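PDB 6H5L: similar to hydroxylamine oxidoreductase from Kuenenia stuttgartiensis, which is a multihaem c-type cytochrome that probably carries out redox chemistry as part of a 60-haem reductase complex of an anammox bacterium. Local coordinates for residues Glu313-Leu318 and Leu376-Gln381. Residues are numbered along the deposited sequence; the frame is centred on the assembly and turned at random.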
ATOM      1  N   GLU A 313     -32.146 -18.169 -58.713  1.00 37.56           N
ATOM      2  CA  GLU A 313     -32.723 -19.084 -59.688  1.00 26.19           C
ATOM      3  C   GLU A 313     -31.746 -20.234 -59.896  1.00 28.62           C
ATOM      4  O   GLU A 313     -30.633 -20.024 -60.391  1.00 27.84           O
ATOM      5  CB  GLU A 313     -33.007 -18.361 -61.004  1.00 20.76           C
ATOM      6  CG  GLU A 313     -33.635 -19.229 -62.079  1.00 49.22           C
ATOM      7  CD  GLU A 313     -35.136 -19.047 -62.174  1.00 56.40           C
ATOM      8  OE1 GLU A 313     -35.754 -18.624 -61.174  1.00 42.65           O
ATOM      9  OE2 GLU A 313     -35.695 -19.322 -63.258  1.00 36.00           O
ATOM     10  N   TYR A 314     -32.157 -21.440 -59.516  1.00 25.63           N
ATOM     11  CA  TYR A 314     -31.273 -22.595 -59.505  1.00 21.30           C
ATOM     12  C   TYR A 314     -31.459 -23.440 -60.759  1.00 23.83           C
ATOM     13  O   TYR A 314     -32.536 -23.469 -61.359  1.00 20.77           O
ATOM     14  CB  TYR A 314     -31.519 -23.452 -58.260  1.00 26.53           C
ATOM     15  CG  TYR A 314     -31.387 -22.677 -56.971  1.00 25.27           C
ATOM     16  CD1 TYR A 314     -30.152 -22.515 -56.356  1.00 26.78           C
ATOM     17  CD2 TYR A 314     -32.497 -22.094 -56.376  1.00 23.62           C
ATOM     18  CE1 TYR A 314     -30.028 -21.799 -55.180  1.00 22.19           C
ATOM     19  CE2 TYR A 314     -32.384 -21.378 -55.204  1.00 30.09           C
ATOM     20  CZ  TYR A 314     -31.149 -21.234 -54.609  1.00 31.88           C
ATOM     21  OH  TYR A 314     -31.041 -20.519 -53.440  1.00 33.96           O
ATOM     22  N   THR A 315     -30.387 -24.130 -61.147  1.00 21.44           N
ATOM     23  CA  THR A 315     -30.405 -25.013 -62.307  1.00 21.01           C
ATOM     24  C   THR A 315     -30.560 -26.478 -61.934  1.00 22.19           C
ATOM     25  O   THR A 315     -31.085 -27.257 -62.735  1.00 30.53           O
ATOM     26  CB  THR A 315     -29.123 -24.837 -63.130  1.00 23.27           C
ATOM     27  OG1 THR A 315     -28.007 -25.357 -62.396  1.00 23.94           O
ATOM     28  CG2 THR A 315     -28.883 -23.366 -63.425  1.00 10.85           C
ATOM     29  N   SER A 316     -30.120 -26.868 -60.740  1.00 17.52           N
ATOM     30  CA  SER A 316     -30.306 -28.230 -60.258  1.00 21.47           C
ATOM     31  C   SER A 316     -31.708 -28.357 -59.665  1.00 25.28           C
ATOM     32  O   SER A 316     -32.551 -27.470 -59.811  1.00 29.22           O
ATOM     33  CB  SER A 316     -29.219 -28.588 -59.247  1.00 29.45           C
ATOM     34  OG  SER A 316     -29.332 -27.800 -58.075  1.00 25.19           O
ATOM     35  N   SER A 317     -31.973 -29.468 -58.976  1.00 17.21           N
ATOM     36  CA  SER A 317     -33.269 -29.651 -58.333  1.00 25.08           C
ATOM     37  C   SER A 317     -33.484 -28.718 -57.147  1.00 28.47           C
ATOM     38  O   SER A 317     -34.557 -28.766 -56.534  1.00 26.17           O
ATOM     39  CB  SER A 317     -33.435 -31.107 -57.890  1.00 20.38           C
ATOM     40  OG  SER A 317     -32.308 -31.551 -57.158  1.00 41.68           O
ATOM     41  N   LEU A 318     -32.501 -27.877 -56.808  1.00 30.42           N
ATOM     42  CA  LEU A 318     -32.706 -26.848 -55.794  1.00 28.00           C
ATOM     43  C   LEU A 318     -33.812 -25.877 -56.178  1.00 29.43           C
ATOM     44  O   LEU A 318     -34.368 -25.208 -55.301  1.00 35.17           O
ATOM     45  CB  LEU A 318     -31.408 -26.080 -55.550  1.00 20.06           C
ATOM     46  CG  LEU A 318     -30.301 -26.882 -54.875  1.00 27.67           C
ATOM     47  CD1 LEU A 318     -29.069 -26.024 -54.635  1.00 19.78           C
ATOM     48  CD2 LEU A 318     -30.829 -27.451 -53.578  1.00 27.49           C
ATOM     49  N   LEU A 376     -22.507 -21.267 -56.721  1.00 26.28           N
ATOM     50  CA  LEU A 376     -21.445 -22.221 -57.025  1.00 24.89           C
ATOM     51  C   LEU A 376     -21.842 -23.635 -56.620  1.00 28.33           C
ATOM     52  O   LEU A 376     -21.542 -24.602 -57.332  1.00 27.18           O
ATOM     53  CB  LEU A 376     -20.153 -21.803 -56.322  1.00 17.26           C
ATOM     54  CG  LEU A 376     -18.893 -22.620 -56.618  1.00 28.89           C
ATOM     55  CD1 LEU A 376     -18.526 -22.528 -58.090  1.00 20.44           C
ATOM     56  CD2 LEU A 376     -17.735 -22.158 -55.747  1.00 24.15           C
ATOM     57  N   ALA A 377     -22.520 -23.776 -55.479  1.00 20.91           N
ATOM     58  CA  ALA A 377     -22.966 -25.094 -55.043  1.00 20.69           C
ATOM     59  C   ALA A 377     -24.057 -25.641 -55.956  1.00 25.90           C
ATOM     60  O   ALA A 377     -24.089 -26.843 -56.243  1.00 29.90           O
ATOM     61  CB  ALA A 377     -23.455 -25.028 -53.597  1.00 17.16           C
ATOM     62  N   ASP A 378     -24.956 -24.773 -56.427  1.00 25.53           N
ATOM     63  CA  ASP A 378     -26.007 -25.217 -57.335  1.00 23.83           C
ATOM     64  C   ASP A 378     -25.429 -25.713 -58.656  1.00 29.26           C
ATOM     65  O   ASP A 378     -25.915 -26.702 -59.218  1.00 33.69           O
ATOM     66  CB  ASP A 378     -27.002 -24.082 -57.576  1.00 21.91           C
ATOM     67  CG  ASP A 378     -27.929 -24.358 -58.744  1.00 27.11           C
ATOM     68  OD1 ASP A 378     -28.713 -25.327 -58.667  1.00 21.32           O
ATOM     69  OD2 ASP A 378     -27.872 -23.603 -59.738  1.00 25.88           O
ATOM     70  N   GLN A 379     -24.395 -25.042 -59.166  1.00 30.84           N
ATOM     71  CA  GLN A 379     -23.767 -25.486 -60.406  1.00 22.50           C
ATOM     72  C   GLN A 379     -23.117 -26.852 -60.235  1.00 24.00           C
ATOM     73  O   GLN A 379     -23.153 -27.685 -61.149  1.00 26.64           O
ATOM     74  CB  GLN A 379     -22.743 -24.452 -60.872  1.00 15.53           C
ATOM     75  CG  GLN A 379     -23.360 -23.133 -61.316  1.00 15.85           C
ATOM     76  CD  GLN A 379     -22.355 -21.996 -61.358  1.00 33.84           C
ATOM     77  OE1 GLN A 379     -21.318 -22.042 -60.696  1.00 36.74           O
ATOM     78  NE2 GLN A 379     -22.663 -20.964 -62.136  1.00 41.47           N
ATOM     79  N   ALA A 380     -22.513 -27.100 -59.072  1.00 27.78           N
ATOM     80  CA  ALA A 380     -21.923 -28.409 -58.812  1.00 25.84           C
ATOM     81  C   ALA A 380     -22.995 -29.482 -58.677  1.00 24.94           C
ATOM     82  O   ALA A 380     -22.804 -30.617 -59.127  1.00 23.60           O
ATOM     83  CB  ALA A 380     -21.057 -28.356 -57.554  1.00 21.58           C
ATOM     84  N   GLN A 381     -24.131 -29.143 -58.059  1.00 20.77           N
ATOM     85  CA  GLN A 381     -25.211 -30.114 -57.923  1.00 28.59           C
ATOM     86  C   GLN A 381     -25.835 -30.453 -59.271  1.00 31.40           C
ATOM     87  O   GLN A 381     -26.308 -31.578 -59.467  1.00 26.63           O
ATOM     88  CB  GLN A 381     -26.274 -29.588 -56.957  1.00 20.02           C
ATOM     89  CG  GLN A 381     -27.320 -30.621 -56.565  1.00 21.62           C
ATOM     90  CD  GLN A 381     -28.249 -30.131 -55.470  1.00 25.08           C
ATOM     91  OE1 GLN A 381     -27.818 -29.474 -54.521  1.00 25.91           O
ATOM     92  NE2 GLN A 381     -29.531 -30.447 -55.598  1.00 28.94           N
TER
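Asp-378 reaches from its helix into the loop 313-318, where its carboxylate receives two consecutive backbone N-H groups, one on each oxygen. The N of Thr-315 donates to Asp-378 OD2 at 2.9 Å (171°), and the N of Ser-316 to Asp-378 OD1, also at 2.9 Å; both approach on the syn side, slightly out of the carboxylate plane. Asp-378 OD1 also accepts from Ser-316 OG, 2.6 Å away and nearly in line with the CG-OD1 bond. CG lies anti to the backbone N (chi1 167°), which carries the carboxylate out from the helix to the two amides. Replacing the acid with alanine would probably strip both amides and the serine hydroxyl of their shared acceptor and leave this part of the loop less firmly held. The carboxylate, bridging consecutive amides, ties the loop between strand 291-292 and helix 337-350 to the long helix 356-389 of this multihaem cytochrome. Tyr-314 offers its ring edge to the acid's methylene, CD1 lying 3.7 Å from Asp-378 CB, while its OH bonds to the carbonyl of Pro-309. Gln-381 extends beside Ser-316, its OE1 3.6 Å from Leu-318 CG. Beyond the two segments, Tyr-460 OH bonds to that OE1 and Glu-385 to NE2; Glu-385 also accepts from the N of Ser-317.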